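Local coordinates for MlnE (Bacillus amyloliquefaciens subsp. plantarum, PDB 5D2E), which is the N-terminal B-type ketoreductase part of a macrolactin assembly-line polyketide synthase and binds NADP(+), probably to reduce beta-keto groups of the growing chain, at residues Y70-R75 and H224-I229. Sequence-based numbering, arbitrary orientation.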
ATOM      1  N   TYR A  70      15.306 -18.814  18.269  1.00 29.38           N
ATOM      2  CA  TYR A  70      14.849 -19.511  19.480  1.00 29.47           C
ATOM      3  C   TYR A  70      15.764 -19.235  20.694  1.00 31.08           C
ATOM      4  O   TYR A  70      15.323 -18.728  21.763  1.00 28.09           O
ATOM      5  CB  TYR A  70      14.675 -21.014  19.224  1.00 33.05           C
ATOM      6  CG  TYR A  70      14.247 -21.727  20.490  1.00 35.60           C
ATOM      7  CD1 TYR A  70      12.919 -21.680  20.929  1.00 33.37           C
ATOM      8  CD2 TYR A  70      15.175 -22.419  21.254  1.00 37.17           C
ATOM      9  CE1 TYR A  70      12.513 -22.314  22.098  1.00 32.64           C
ATOM     10  CE2 TYR A  70      14.795 -23.048  22.430  1.00 37.71           C
ATOM     11  CZ  TYR A  70      13.460 -22.992  22.830  1.00 39.31           C
ATOM     12  OH  TYR A  70      13.102 -23.608  23.983  1.00 39.54           O
ATOM     13  N   THR A  71      17.052 -19.520  20.532  1.00 33.38           N
ATOM     14  CA  THR A  71      18.049 -19.326  21.658  1.00 32.77           C
ATOM     15  C   THR A  71      18.123 -17.943  22.165  1.00 29.75           C
ATOM     16  O   THR A  71      18.115 -17.705  23.378  1.00 30.93           O
ATOM     17  CB  THR A  71      19.452 -19.657  21.163  1.00 37.56           C
ATOM     18  OG1 THR A  71      19.400 -21.001  20.707  1.00 39.37           O
ATOM     19  CG2 THR A  71      20.472 -19.524  22.307  1.00 52.25           C
ATOM     20  N   VAL A  72      18.156 -16.964  21.231  1.00 29.41           N
ATOM     21  CA  VAL A  72      18.319 -15.626  21.689  1.00 29.41           C
ATOM     22  C   VAL A  72      17.100 -15.203  22.454  1.00 26.06           C
ATOM     23  O   VAL A  72      17.181 -14.401  23.379  1.00 28.09           O
ATOM     24  CB  VAL A  72      18.663 -14.600  20.536  1.00 33.97           C
ATOM     25  CG1 VAL A  72      17.423 -14.307  19.676  1.00 38.96           C
ATOM     26  CG2 VAL A  72      19.101 -13.302  21.142  1.00 36.38           C
ATOM     27  N   MET A  73      15.927 -15.668  22.025  1.00 27.50           N
ATOM     28  CA  MET A  73      14.720 -15.228  22.695  1.00 27.48           C
ATOM     29  C   MET A  73      14.601 -15.958  24.036  1.00 29.09           C
ATOM     30  O   MET A  73      14.175 -15.370  25.023  1.00 26.30           O
ATOM     31  CB  MET A  73      13.464 -15.501  21.842  1.00 30.06           C
ATOM     32  CG  MET A  73      13.255 -14.611  20.620  1.00 30.32           C
ATOM     33  SD  MET A  73      13.279 -12.895  21.043  1.00 29.96           S
ATOM     34  CE  MET A  73      11.865 -12.685  22.063  1.00 35.88           C
ATOM     35  N   LYS A  74      14.957 -17.243  24.092  1.00 27.46           N
ATOM     36  CA  LYS A  74      15.004 -17.917  25.451  1.00 31.75           C
ATOM     37  C   LYS A  74      15.935 -17.181  26.450  1.00 32.86           C
ATOM     38  O   LYS A  74      15.544 -16.885  27.627  1.00 32.75           O
ATOM     39  CB  LYS A  74      15.495 -19.366  25.308  1.00 33.05           C
ATOM     40  CG  LYS A  74      14.578 -20.240  24.513  1.00 36.00           C
ATOM     41  CD  LYS A  74      13.158 -20.342  25.130  1.00 40.11           C
ATOM     42  CE  LYS A  74      13.157 -21.077  26.483  1.00 41.98           C
ATOM     43  NZ  LYS A  74      11.790 -21.071  27.042  1.00 44.69           N
ATOM     44  N   ARG A  75      17.103 -16.785  25.941  1.00 31.94           N
ATOM     45  CA  ARG A  75      18.026 -15.991  26.773  1.00 34.20           C
ATOM     46  C   ARG A  75      17.454 -14.666  27.166  1.00 33.67           C
ATOM     47  O   ARG A  75      17.502 -14.250  28.331  1.00 32.70           O
ATOM     48  CB  ARG A  75      19.375 -15.833  26.125  1.00 39.15           C
ATOM     49  CG  ARG A  75      20.359 -15.164  27.086  1.00 50.39           C
ATOM     50  CD  ARG A  75      21.816 -15.231  26.620  1.00 59.28           C
ATOM     51  NE  ARG A  75      22.042 -16.282  25.612  1.00 66.24           N
ATOM     52  CZ  ARG A  75      22.193 -16.057  24.309  1.00 68.90           C
ATOM     53  NH1 ARG A  75      22.169 -14.809  23.846  1.00 69.61           N
ATOM     54  NH2 ARG A  75      22.383 -17.077  23.468  1.00 66.15           N
ATOM     55  N   HIS A 224      20.172  -7.869  18.417  1.00 32.65           N
ATOM     56  CA  HIS A 224      19.555  -6.547  18.153  1.00 34.47           C
ATOM     57  C   HIS A 224      18.046  -6.712  17.847  1.00 28.85           C
ATOM     58  O   HIS A 224      17.223  -5.898  18.234  1.00 29.68           O
ATOM     59  CB  HIS A 224      20.205  -5.829  16.958  1.00 38.96           C
ATOM     60  CG  HIS A 224      21.513  -5.146  17.250  1.00 51.46           C
ATOM     61  ND1 HIS A 224      22.665  -5.408  16.525  1.00 57.84           N
ATOM     62  CD2 HIS A 224      21.843  -4.171  18.131  1.00 61.26           C
ATOM     63  CE1 HIS A 224      23.656  -4.663  16.985  1.00 56.32           C
ATOM     64  NE2 HIS A 224      23.184  -3.892  17.948  1.00 57.34           N
ATOM     65  N   ILE A 225      17.682  -7.800  17.199  1.00 29.84           N
ATOM     66  CA  ILE A 225      16.269  -8.073  16.945  1.00 27.24           C
ATOM     67  C   ILE A 225      15.512  -8.261  18.274  1.00 28.27           C
ATOM     68  O   ILE A 225      14.456  -7.662  18.515  1.00 29.26           O
ATOM     69  CB  ILE A 225      16.080  -9.252  16.027  1.00 27.32           C
ATOM     70  CG1 ILE A 225      16.721  -8.970  14.679  1.00 27.09           C
ATOM     71  CG2 ILE A 225      14.569  -9.482  15.852  1.00 28.60           C
ATOM     72  CD1 ILE A 225      16.673 -10.090  13.671  1.00 28.38           C
ATOM     73  N   ALA A 226      16.079  -9.073  19.167  1.00 27.37           N
ATOM     74  CA  ALA A 226      15.479  -9.277  20.436  1.00 26.01           C
ATOM     75  C   ALA A 226      15.326  -8.010  21.117  1.00 25.21           C
ATOM     76  O   ALA A 226      14.305  -7.786  21.839  1.00 26.91           O
ATOM     77  CB  ALA A 226      16.287 -10.225  21.277  1.00 28.31           C
ATOM     78  N   ASP A 227      16.355  -7.149  21.016  1.00 26.90           N
ATOM     79  CA  ASP A 227      16.225  -5.867  21.685  1.00 27.09           C
ATOM     80  C   ASP A 227      15.131  -4.972  21.131  1.00 28.28           C
ATOM     81  O   ASP A 227      14.516  -4.215  21.853  1.00 28.41           O
ATOM     82  CB  ASP A 227      17.579  -5.143  21.708  1.00 32.68           C
ATOM     83  CG  ASP A 227      18.603  -5.855  22.666  1.00 37.69           C
ATOM     84  OD1 ASP A 227      18.208  -6.415  23.725  1.00 38.30           O
ATOM     85  OD2 ASP A 227      19.757  -5.898  22.267  1.00 43.67           O
ATOM     86  N   VAL A 228      14.937  -5.023  19.833  1.00 26.80           N
ATOM     87  CA  VAL A 228      13.804  -4.280  19.209  1.00 28.03           C
ATOM     88  C   VAL A 228      12.468  -4.800  19.681  1.00 26.80           C
ATOM     89  O   VAL A 228      11.585  -4.022  20.041  1.00 26.70           O
ATOM     90  CB  VAL A 228      13.874  -4.337  17.681  1.00 28.76           C
ATOM     91  CG1 VAL A 228      12.571  -3.833  17.066  1.00 31.61           C
ATOM     92  CG2 VAL A 228      15.035  -3.513  17.211  1.00 30.01           C
ATOM     93  N   ILE A 229      12.345  -6.131  19.778  1.00 27.73           N
ATOM     94  CA  ILE A 229      11.093  -6.717  20.324  1.00 28.75           C
ATOM     95  C   ILE A 229      10.820  -6.225  21.746  1.00 30.13           C
ATOM     96  O   ILE A 229       9.705  -5.771  22.071  1.00 27.59           O
ATOM     97  CB  ILE A 229      11.137  -8.258  20.234  1.00 25.88           C
ATOM     98  CG1 ILE A 229      11.149  -8.678  18.759  1.00 27.01           C
ATOM     99  CG2 ILE A 229      10.006  -8.900  20.945  1.00 28.46           C
ATOM    100  CD1 ILE A 229      11.524 -10.132  18.517  1.00 31.35           C
TER
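M73 meets A226 and I229, and V72 meets A226, where two helices pack across each other in the Rossmann-like subdomain that precedes the NADP-binding half of this ketoreductase. The M73 sulfur touches both partners on the facing helix: SD lies 4.0 Å from A226 CB and 4.1 Å from I229 CD1, the M73 and I229 side chains running aslant of one another. V72 adds one methyl, with CG2 4.2 Å from A226 CB, so the small A226 side chain is met by two neighbours from helix 70-76. V72 CG2 gets there by standing anti to the backbone N, while M73 CG stands anti to the carbonyl carbon (chi1 -73°) and the turn at chi2 (-54°) sets SD against both A226 and I229; chi3 then directs only the CE methyl. The short segments cross at -49° with their axes 9.8 Å apart. All four residues are buried. On the sheet, F62 of strand 60-64 touches both M73 and I229, tying the pair to the parallel strands, and F84 of the adjoining strand 84-89 also packs on M73. At the point of closest backbone approach, M73 CA and A226 CA are 6.4 Å apart.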